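Local coordinates for N-(5'-phosphoribosyl)anthranilate isomerase (Jonesia denitrificans, PDB 4WUI), which probably catalyses the isomerisation of N-(5-phospho-beta-D-ribosyl)anthranilate to 1-(2-carboxyphenylamino)-1-deoxy-D-ribulose 5-phosphate, the third of five steps from chorismate to tryptophan, at residues M4-C9 with A199-S204; H15-A20 with I28-A33; D91-A96 with Y120-L125. All blocks are in the same frame, centred on the assembly; numbering follows the deposited sequence. Where two conformers were deposited one is given.

Interaction 1 of 3, residues M4-C9 with A199-S204; sequences MYIKVC and AARGVS
Ile6, in extended strand conformation, faces the helical residues Ala200 and Arg201, with Ile6 CA 8.5 Å from Ala200 CA. The arrangement illustrates how a (beta-alpha)8 barrel, the TIM barrel, closes on itself: strand 5-8 is the first of the barrel, helix 190-204 is the last helix of the chain, and strand 174-177, which comes before that helix, pairs with strand 5-8 through backbone bonds such as those of Lys7 with Val175 and Val177.

Ile6 does the reaching. Its CG1 lies opposite the carbonyl carbon (chi1 -62°) and the chain then runs extended, which carries CD1 outward to the helix while CG2 turns off as the shorter branch. Ile6 CD1 comes to rest 4.0 Å from Ala200 CB, a methyl-to-methyl contact, and 4.2 Å from Arg201 NE, where it approaches the guanidinium obliquely. The aliphatic part of Arg201 is stretched out from CG to NE, which sets NE beside Ile6 CD1 and carries NH1 and NH2 on to their partners. There NH1 and NH2 bond to the backbone carbonyls of Ala23 and His24, just past helix 14-22, and the same arginine thus ties the last helix to the turn after helix 14-22.

A water links the strand to the helix. It lies in the guanidinium plane, at the edge, accepting from Arg201 NH2 at 2.8 Å and donating to Met4 O.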
loop_
_atom_site.group_PDB
_atom_site.type_symbol
_atom_site.label_atom_id
_atom_site.label_comp_id
_atom_site.label_asym_id
_atom_site.label_seq_id
_atom_site.Cartn_x
_atom_site.Cartn_y
_atom_site.Cartn_z
ATOM N N MET A 4 12.174 4.644 5.613
ATOM C CA MET A 4 11.562 3.480 4.962
ATOM C C MET A 4 10.080 3.527 5.247
ATOM O O MET A 4 9.687 3.189 6.346
ATOM C CB MET A 4 12.107 2.195 5.599
ATOM C CG MET A 4 11.300 0.895 5.317
ATOM S SD MET A 4 11.188 0.568 3.607
ATOM C CE MET A 4 12.975 0.726 3.204
ATOM N N TYR A 5 9.272 3.988 4.313
ATOM C CA TYR A 5 7.837 4.143 4.560
ATOM C C TYR A 5 7.157 2.776 4.593
ATOM O O TYR A 5 7.388 1.975 3.706
ATOM C CB TYR A 5 7.267 5.009 3.468
ATOM C CG TYR A 5 5.864 5.528 3.635
ATOM C CD1 TYR A 5 5.610 6.794 4.140
ATOM C CD2 TYR A 5 4.774 4.800 3.231
ATOM C CE1 TYR A 5 4.340 7.332 4.200
ATOM C CE2 TYR A 5 3.488 5.318 3.297
ATOM C CZ TYR A 5 3.277 6.596 3.763
ATOM O OH TYR A 5 2.008 7.085 3.715
ATOM N N ILE A 6 6.322 2.530 5.603
ATOM C CA ILE A 6 5.633 1.245 5.741
ATOM C C ILE A 6 4.125 1.450 5.718
ATOM O O ILE A 6 3.578 2.125 6.594
ATOM C CB ILE A 6 6.019 0.514 7.032
ATOM C CG1 ILE A 6 7.523 0.193 7.040
ATOM C CG2 ILE A 6 5.183 -0.745 7.189
ATOM C CD1 ILE A 6 8.050 -0.375 8.370
ATOM N N LYS A 7 3.482 0.852 4.721
ATOM C CA LYS A 7 2.029 0.821 4.624
ATOM C C LYS A 7 1.525 -0.592 4.848
ATOM O O LYS A 7 2.004 -1.532 4.224
ATOM C CB LYS A 7 1.570 1.295 3.247
ATOM C CG LYS A 7 0.045 1.204 3.087
ATOM C CD LYS A 7 -0.444 2.055 1.944
ATOM C CE LYS A 7 -1.789 1.680 1.440
ATOM N NZ LYS A 7 -1.712 0.631 0.390
ATOM N N VAL A 8 0.520 -0.714 5.715
ATOM C CA VAL A 8 -0.249 -1.942 5.839
ATOM C C VAL A 8 -1.579 -1.682 5.145
ATOM O O VAL A 8 -2.280 -0.716 5.460
ATOM C CB VAL A 8 -0.458 -2.349 7.292
ATOM C CG1 VAL A 8 -1.120 -3.711 7.322
ATOM C CG2 VAL A 8 0.889 -2.364 8.040
ATOM N N CYS A 9 -1.896 -2.530 4.174
ATOM C CA CYS A 9 -3.062 -2.321 3.334
ATOM C C CYS A 9 -4.165 -3.306 3.657
ATOM O O CYS A 9 -3.917 -4.426 4.055
ATOM C CB CYS A 9 -2.679 -2.437 1.857
ATOM S SG CYS A 9 -3.918 -1.650 0.792
ATOM N N ALA A 199 11.041 -6.688 11.479
ATOM C CA ALA A 199 11.940 -7.189 10.452
ATOM C C ALA A 199 12.367 -6.067 9.501
ATOM O O ALA A 199 13.550 -5.949 9.133
ATOM C CB ALA A 199 11.292 -8.324 9.670
ATOM N N ALA A 200 11.410 -5.237 9.092
ATOM C CA ALA A 200 11.664 -4.185 8.111
ATOM C C ALA A 200 12.587 -3.106 8.713
ATOM O O ALA A 200 13.524 -2.648 8.060
ATOM C CB ALA A 200 10.365 -3.582 7.651
ATOM N N ARG A 201 12.303 -2.665 9.934
ATOM C CA ARG A 201 13.082 -1.605 10.561
ATOM C C ARG A 201 14.425 -2.082 11.045
ATOM O O ARG A 201 15.350 -1.284 11.232
ATOM C CB ARG A 201 12.328 -1.000 11.717
ATOM C CG ARG A 201 11.254 -0.154 11.200
ATOM C CD ARG A 201 10.711 0.767 12.264
ATOM N NE ARG A 201 9.701 1.589 11.635
ATOM C CZ ARG A 201 8.502 1.839 12.135
ATOM N NH1 ARG A 201 8.110 1.409 13.352
ATOM N NH2 ARG A 201 7.689 2.571 11.402
ATOM N N GLY A 202 14.556 -3.377 11.246
ATOM C CA GLY A 202 15.797 -3.928 11.715
ATOM C C GLY A 202 16.867 -3.872 10.670
ATOM O O GLY A 202 18.024 -4.041 11.010
ATOM N N VAL A 203 16.510 -3.619 9.410
ATOM C CA VAL A 203 17.507 -3.502 8.353
ATOM C C VAL A 203 18.324 -2.251 8.600
ATOM O O VAL A 203 19.543 -2.325 8.661
ATOM C CB VAL A 203 16.871 -3.497 6.941
ATOM C CG1 VAL A 203 17.957 -3.283 5.868
ATOM C CG2 VAL A 203 16.093 -4.780 6.697
ATOM N N SER A 204 17.676 -1.107 8.781
ATOM C CA SER A 204 18.444 0.116 9.051
ATOM C C SER A 204 18.736 0.333 10.545
ATOM O O SER A 204 19.725 0.987 10.881
ATOM C CB SER A 204 17.727 1.331 8.482
ATOM O OG SER A 204 16.554 1.588 9.229
HETATM O O HOH W 1 8.607 3.593 8.952
#

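Interaction 2 of 3, residues H15-A20 with I28-A33; sequences HAIDAA and IGFVHA
Ile28 and Phe30 of the strand meet Ile17 and Ala20 of the helix, and the path of the Ile28 side chain explains most of how they fit. From CB, which points toward the helix, two branches leave. CG2 stays close to its own strand and lies against one face of the Phe30 ring, 3.5 Å above the plane and displaced toward the rim. CG1 takes the other course: it stands opposite the carbonyl carbon (chi1 -70°), and Ile28 CG1 brushes Ala20 CB at 4.1 Å. Ile28 CD1 then rests 3.8 Å from Ala20 CB and reaches Ile17 CG2 more loosely, at 4.3 Å.

Helix 14-22 and strand 27-32 form the second half of a beta-alpha-beta crossover that starts at strand 5-8, of the kind from which the TIM barrel is built. Their short segments run nearly antiparallel, at 159°, with axes 10.6 Å apart at closest, a spacing bridged here by apolar side chains. The single methyl of Ala20 leaves room for the end of Ile28 to meet it.

Farther along, Ile17 sends its other branch to Phe30. The two side chains cross at about a right angle, and Ile17 CD1 sits at the ring edge, close to its plane, 4.0 Å from Phe30 CZ. Leu48 of the next helix, 42-50, touches both Ile17 and Phe30.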
loop_
_atom_site.group_PDB
_atom_site.type_symbol
_atom_site.label_atom_id
_atom_site.label_comp_id
_atom_site.label_asym_id
_atom_site.label_seq_id
_atom_site.Cartn_x
_atom_site.Cartn_y
_atom_site.Cartn_z
ATOM N N HIS A 15 -9.157 -3.842 15.783
ATOM C CA HIS A 15 -8.143 -4.716 16.344
ATOM C C HIS A 15 -6.843 -4.596 15.522
ATOM O O HIS A 15 -5.743 -4.553 16.076
ATOM C CB HIS A 15 -8.701 -6.142 16.297
ATOM C CG HIS A 15 -7.928 -7.130 17.079
ATOM N ND1 HIS A 15 -7.264 -8.218 16.540
ATOM C CD2 HIS A 15 -7.770 -7.223 18.416
ATOM C CE1 HIS A 15 -6.723 -8.930 17.521
ATOM N NE2 HIS A 15 -6.993 -8.327 18.655
ATOM N N ALA A 16 -6.976 -4.531 14.203
ATOM C CA ALA A 16 -5.827 -4.354 13.309
ATOM C C ALA A 16 -5.270 -2.938 13.359
ATOM O O ALA A 16 -4.050 -2.766 13.356
ATOM C CB ALA A 16 -6.211 -4.746 11.911
ATOM N N ILE A 17 -6.132 -1.934 13.397
ATOM C CA ILE A 17 -5.673 -0.555 13.506
ATOM C C ILE A 17 -4.835 -0.385 14.759
ATOM O O ILE A 17 -3.777 0.272 14.700
ATOM C CB ILE A 17 -6.844 0.451 13.476
ATOM C CG1 ILE A 17 -7.494 0.454 12.071
ATOM C CG2 ILE A 17 -6.376 1.851 13.857
ATOM C CD1 ILE A 17 -8.727 1.320 11.955
ATOM N N ASP A 18 -5.274 -0.954 15.886
ATOM C CA ASP A 18 -4.518 -0.828 17.110
ATOM C C ASP A 18 -3.108 -1.387 16.947
ATOM O O ASP A 18 -2.130 -0.794 17.442
ATOM C CB ASP A 18 -5.227 -1.592 18.249
ATOM C CG ASP A 18 -6.473 -0.905 18.753
ATOM O OD1 ASP A 18 -6.660 0.282 18.436
ATOM O OD2 ASP A 18 -7.254 -1.566 19.473
ATOM N N ALA A 19 -2.979 -2.525 16.274
ATOM C CA ALA A 19 -1.656 -3.116 16.053
ATOM C C ALA A 19 -0.809 -2.227 15.149
ATOM O O ALA A 19 0.401 -2.071 15.359
ATOM C CB ALA A 19 -1.800 -4.501 15.463
ATOM N N ALA A 20 -1.413 -1.670 14.116
ATOM C CA ALA A 20 -0.693 -0.788 13.212
ATOM C C ALA A 20 -0.199 0.475 13.944
ATOM O O ALA A 20 0.931 0.926 13.715
ATOM C CB ALA A 20 -1.589 -0.438 12.048
ATOM N N ILE A 28 -2.110 3.299 6.550
ATOM C CA ILE A 28 -3.103 2.226 6.606
ATOM C C ILE A 28 -4.006 2.373 5.400
ATOM O O ILE A 28 -4.540 3.471 5.144
ATOM C CB ILE A 28 -3.965 2.294 7.896
ATOM C CG1 ILE A 28 -3.133 1.921 9.110
ATOM C CG2 ILE A 28 -5.199 1.407 7.755
ATOM C CD1 ILE A 28 -3.813 2.230 10.475
ATOM N N GLY A 29 -4.186 1.284 4.651
ATOM C CA GLY A 29 -5.129 1.239 3.554
ATOM C C GLY A 29 -6.455 0.595 3.910
ATOM O O GLY A 29 -6.503 -0.426 4.570
ATOM N N PHE A 30 -7.517 1.218 3.420
ATOM C CA PHE A 30 -8.897 0.735 3.521
ATOM C C PHE A 30 -9.371 0.474 2.101
ATOM O O PHE A 30 -9.421 1.402 1.278
ATOM C CB PHE A 30 -9.776 1.780 4.208
ATOM C CG PHE A 30 -9.344 2.096 5.615
ATOM C CD1 PHE A 30 -9.291 1.098 6.593
ATOM C CD2 PHE A 30 -8.992 3.384 5.991
ATOM C CE1 PHE A 30 -8.884 1.402 7.890
ATOM C CE2 PHE A 30 -8.580 3.654 7.303
ATOM C CZ PHE A 30 -8.536 2.666 8.232
ATOM N N VAL A 31 -9.675 -0.782 1.812
ATOM C CA VAL A 31 -10.015 -1.204 0.471
ATOM C C VAL A 31 -11.507 -1.078 0.213
ATOM O O VAL A 31 -12.326 -1.560 0.993
ATOM C CB VAL A 31 -9.547 -2.648 0.246
ATOM C CG1 VAL A 31 -10.093 -3.243 -1.056
ATOM C CG2 VAL A 31 -8.042 -2.725 0.297
ATOM N N HIS A 32 -11.848 -0.428 -0.900
ATOM C CA HIS A 32 -13.189 -0.359 -1.403
ATOM C C HIS A 32 -13.137 -0.935 -2.800
ATOM O O HIS A 32 -12.659 -0.287 -3.726
ATOM C CB HIS A 32 -13.692 1.076 -1.436
ATOM C CG HIS A 32 -15.095 1.196 -1.909
ATOM N ND1 HIS A 32 -16.197 0.877 -1.136
ATOM C CD2 HIS A 32 -15.573 1.620 -3.091
ATOM C CE1 HIS A 32 -17.295 1.082 -1.836
ATOM N NE2 HIS A 32 -16.944 1.530 -3.027
ATOM N N ALA A 33 -13.530 -2.200 -2.904
ATOM C CA ALA A 33 -13.340 -3.010 -4.124
ATOM C C ALA A 33 -14.169 -4.257 -3.891
ATOM O O ALA A 33 -13.732 -5.175 -3.209
ATOM C CB ALA A 33 -11.883 -3.380 -4.331
#

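Interaction 3 of 3, residues D91-A96 with Y120-L125; sequences DDVAYA and YGEELL
Tyr120 and Val93 bury more of their surface here than any other residue of the two segments, and Ala94 comes next. Val93 CG1, opposite its own backbone N (chi1 173°), is swung off the helix and touches the tyrosine at its root: it lies 3.9 Å from Tyr120 CB and 3.7 Å from Tyr120 O. The aromatic ring takes no share in this, for it leads away from the helix and its OH bonds to Asn114 ND2.

Ala94 meets the same carbonyl from the neighbouring position on the helix. Tyr120 O stands 3.2 Å from Ala94 CA, a CA-H...O contact with a bent angle of 122° at the hydrogen, and 3.3 Å from Ala94 CB. In the (beta-alpha)8 barrel this joins helix 90-99 to the loop that leads into strand 124-128. The loop turns sharply at Gly121, whose phi is positive; any side chain there would collide with Tyr120 O, and only glycine sits easily.

Glu122 braces the turn from within. Bent at chi2 (-82°), its chain folds back until OE1 accepts Tyr120 N at 3.0 Å on the syn side of the carboxylate, somewhat out of its plane, with Val93 CG1 4.1 Å from Glu122 OE1. OE2 forms a salt bridge with Arg105 NH2. A leucine here would probably leave Tyr120 N without this acceptor and take a carboxylate partner from Arg105, freeing the turn to shift against Val93.

Helix and loop therefore meet through Val93 and Ala94 methyls, a tyrosine CB, a CA-H and a carbonyl oxygen, which gives close fit but little directional hold; the directional bonds of Glu122 lie on the loop side, where they hold Tyr120 N and so probably limit how far its carbonyl can move against the helix.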
loop_
_atom_site.group_PDB
_atom_site.type_symbol
_atom_site.label_atom_id
_atom_site.label_comp_id
_atom_site.label_asym_id
_atom_site.label_seq_id
_atom_site.Cartn_x
_atom_site.Cartn_y
_atom_site.Cartn_z
ATOM N N ASP A 91 -5.321 8.446 -17.978
ATOM C CA ASP A 91 -6.148 9.641 -17.947
ATOM C C ASP A 91 -6.870 9.756 -16.606
ATOM O O ASP A 91 -7.006 10.856 -16.079
ATOM C CB ASP A 91 -7.189 9.642 -19.072
ATOM C CG ASP A 91 -6.611 9.855 -20.448
ATOM O OD1 ASP A 91 -5.377 9.979 -20.592
ATOM O OD2 ASP A 91 -7.440 9.925 -21.389
ATOM N N ASP A 92 -7.362 8.634 -16.076
ATOM C CA ASP A 92 -8.066 8.678 -14.801
ATOM C C ASP A 92 -7.137 9.078 -13.657
ATOM O O ASP A 92 -7.553 9.801 -12.744
ATOM C CB ASP A 92 -8.678 7.304 -14.482
ATOM C CG ASP A 92 -9.973 7.023 -15.215
ATOM O OD1 ASP A 92 -10.465 7.896 -15.956
ATOM O OD2 ASP A 92 -10.487 5.909 -15.007
ATOM N N VAL A 93 -5.886 8.625 -13.699
ATOM C CA VAL A 93 -4.934 8.997 -12.668
ATOM C C VAL A 93 -4.785 10.522 -12.643
ATOM O O VAL A 93 -4.846 11.150 -11.575
ATOM C CB VAL A 93 -3.577 8.316 -12.855
ATOM C CG1 VAL A 93 -2.554 8.845 -11.858
ATOM C CG2 VAL A 93 -3.711 6.801 -12.772
ATOM N N ALA A 94 -4.617 11.142 -13.816
ATOM C CA ALA A 94 -4.406 12.583 -13.878
ATOM C C ALA A 94 -5.684 13.361 -13.563
ATOM O O ALA A 94 -5.620 14.443 -12.981
ATOM C CB ALA A 94 -3.855 12.961 -15.233
ATOM N N TYR A 95 -6.830 12.824 -13.956
ATOM C CA TYR A 95 -8.115 13.429 -13.616
ATOM C C TYR A 95 -8.219 13.532 -12.104
ATOM O O TYR A 95 -8.579 14.578 -11.542
ATOM C CB TYR A 95 -9.242 12.556 -14.190
ATOM C CG TYR A 95 -10.638 13.045 -13.888
ATOM C CD1 TYR A 95 -11.300 13.912 -14.744
ATOM C CD2 TYR A 95 -11.314 12.608 -12.767
ATOM C CE1 TYR A 95 -12.579 14.357 -14.486
ATOM C CE2 TYR A 95 -12.599 13.047 -12.496
ATOM C CZ TYR A 95 -13.229 13.912 -13.348
ATOM O OH TYR A 95 -14.509 14.322 -13.039
ATOM N N ALA A 96 -7.892 12.436 -11.415
ATOM C CA ALA A 96 -7.903 12.428 -9.960
ATOM C C ALA A 96 -6.850 13.349 -9.355
ATOM O O ALA A 96 -7.122 14.068 -8.407
ATOM C CB ALA A 96 -7.740 11.002 -9.450
ATOM N N TYR A 120 1.851 10.960 -14.429
ATOM C CA TYR A 120 0.439 11.278 -14.619
ATOM C C TYR A 120 -0.141 12.045 -13.440
ATOM O O TYR A 120 -1.352 12.033 -13.237
ATOM C CB TYR A 120 -0.366 9.994 -14.935
ATOM C CG TYR A 120 0.264 9.256 -16.067
ATOM C CD1 TYR A 120 0.336 9.821 -17.338
ATOM C CD2 TYR A 120 0.864 8.026 -15.888
ATOM C CE1 TYR A 120 0.984 9.180 -18.379
ATOM C CE2 TYR A 120 1.494 7.377 -16.936
ATOM C CZ TYR A 120 1.563 7.968 -18.170
ATOM O OH TYR A 120 2.226 7.317 -19.204
ATOM N N GLY A 121 0.711 12.751 -12.696
ATOM C CA GLY A 121 0.294 13.582 -11.585
ATOM C C GLY A 121 0.316 12.921 -10.215
ATOM O O GLY A 121 0.071 13.581 -9.212
ATOM N N GLU A 122 0.607 11.634 -10.156
ATOM C CA GLU A 122 0.619 10.943 -8.871
ATOM C C GLU A 122 1.788 11.411 -8.002
ATOM O O GLU A 122 2.859 11.786 -8.474
ATOM C CB GLU A 122 0.674 9.451 -9.079
ATOM C CG GLU A 122 1.982 8.911 -9.560
ATOM C CD GLU A 122 2.236 8.997 -11.057
ATOM O OE1 GLU A 122 1.465 9.592 -11.844
ATOM O OE2 GLU A 122 3.284 8.428 -11.471
ATOM N N GLU A 123 1.563 11.345 -6.700
ATOM C CA GLU A 123 2.547 11.605 -5.681
ATOM C C GLU A 123 3.560 10.473 -5.528
ATOM O O GLU A 123 4.711 10.688 -5.145
ATOM C CB GLU A 123 1.751 11.722 -4.345
ATOM C CG GLU A 123 2.559 11.925 -3.116
ATOM C CD GLU A 123 1.623 12.021 -1.930
ATOM O OE1 GLU A 123 0.997 13.071 -1.771
ATOM O OE2 GLU A 123 1.531 11.074 -1.131
ATOM N N LEU A 124 3.092 9.253 -5.757
ATOM C CA LEU A 124 3.828 8.046 -5.435
ATOM C C LEU A 124 3.324 6.939 -6.343
ATOM O O LEU A 124 2.142 6.914 -6.711
ATOM C CB LEU A 124 3.595 7.735 -3.959
ATOM C CG LEU A 124 4.158 6.419 -3.421
ATOM C CD1 LEU A 124 4.532 6.575 -1.965
ATOM C CD2 LEU A 124 3.184 5.249 -3.604
ATOM N N LEU A 125 4.224 6.027 -6.685
ATOM C CA LEU A 125 3.934 4.840 -7.460
ATOM C C LEU A 125 4.106 3.583 -6.590
ATOM O O LEU A 125 5.136 3.436 -5.929
ATOM C CB LEU A 125 4.928 4.784 -8.616
ATOM C CG LEU A 125 4.820 3.697 -9.641
ATOM C CD1 LEU A 125 3.508 3.736 -10.347
ATOM C CD2 LEU A 125 5.946 3.876 -10.654
#

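How the interactions relate
All three contacts bear on one closed eight-stranded barrel. Interactions 1 and 2, with centres 16 Å apart, sit on neighbouring strands and touch directly: Val8 O is 2.9 Å from Gly29 N, a probable hydrogen bond of the sheet. Interaction 3 lies across the chain's centre from interaction 1, 25 Å away between centres, and 23 Å from interaction 2; it touches neither. Along the chain, interaction 1 encloses the other two, which follow in series. In TIM-barrel enzymes the active site lies at the C-terminal ends of the strands. Citric acid, probably from the crystallisation liquor, bonds His32 NE2 and, 20.2 Å away, Asp91 N, too far apart for one molecule; neither marks the substrate site.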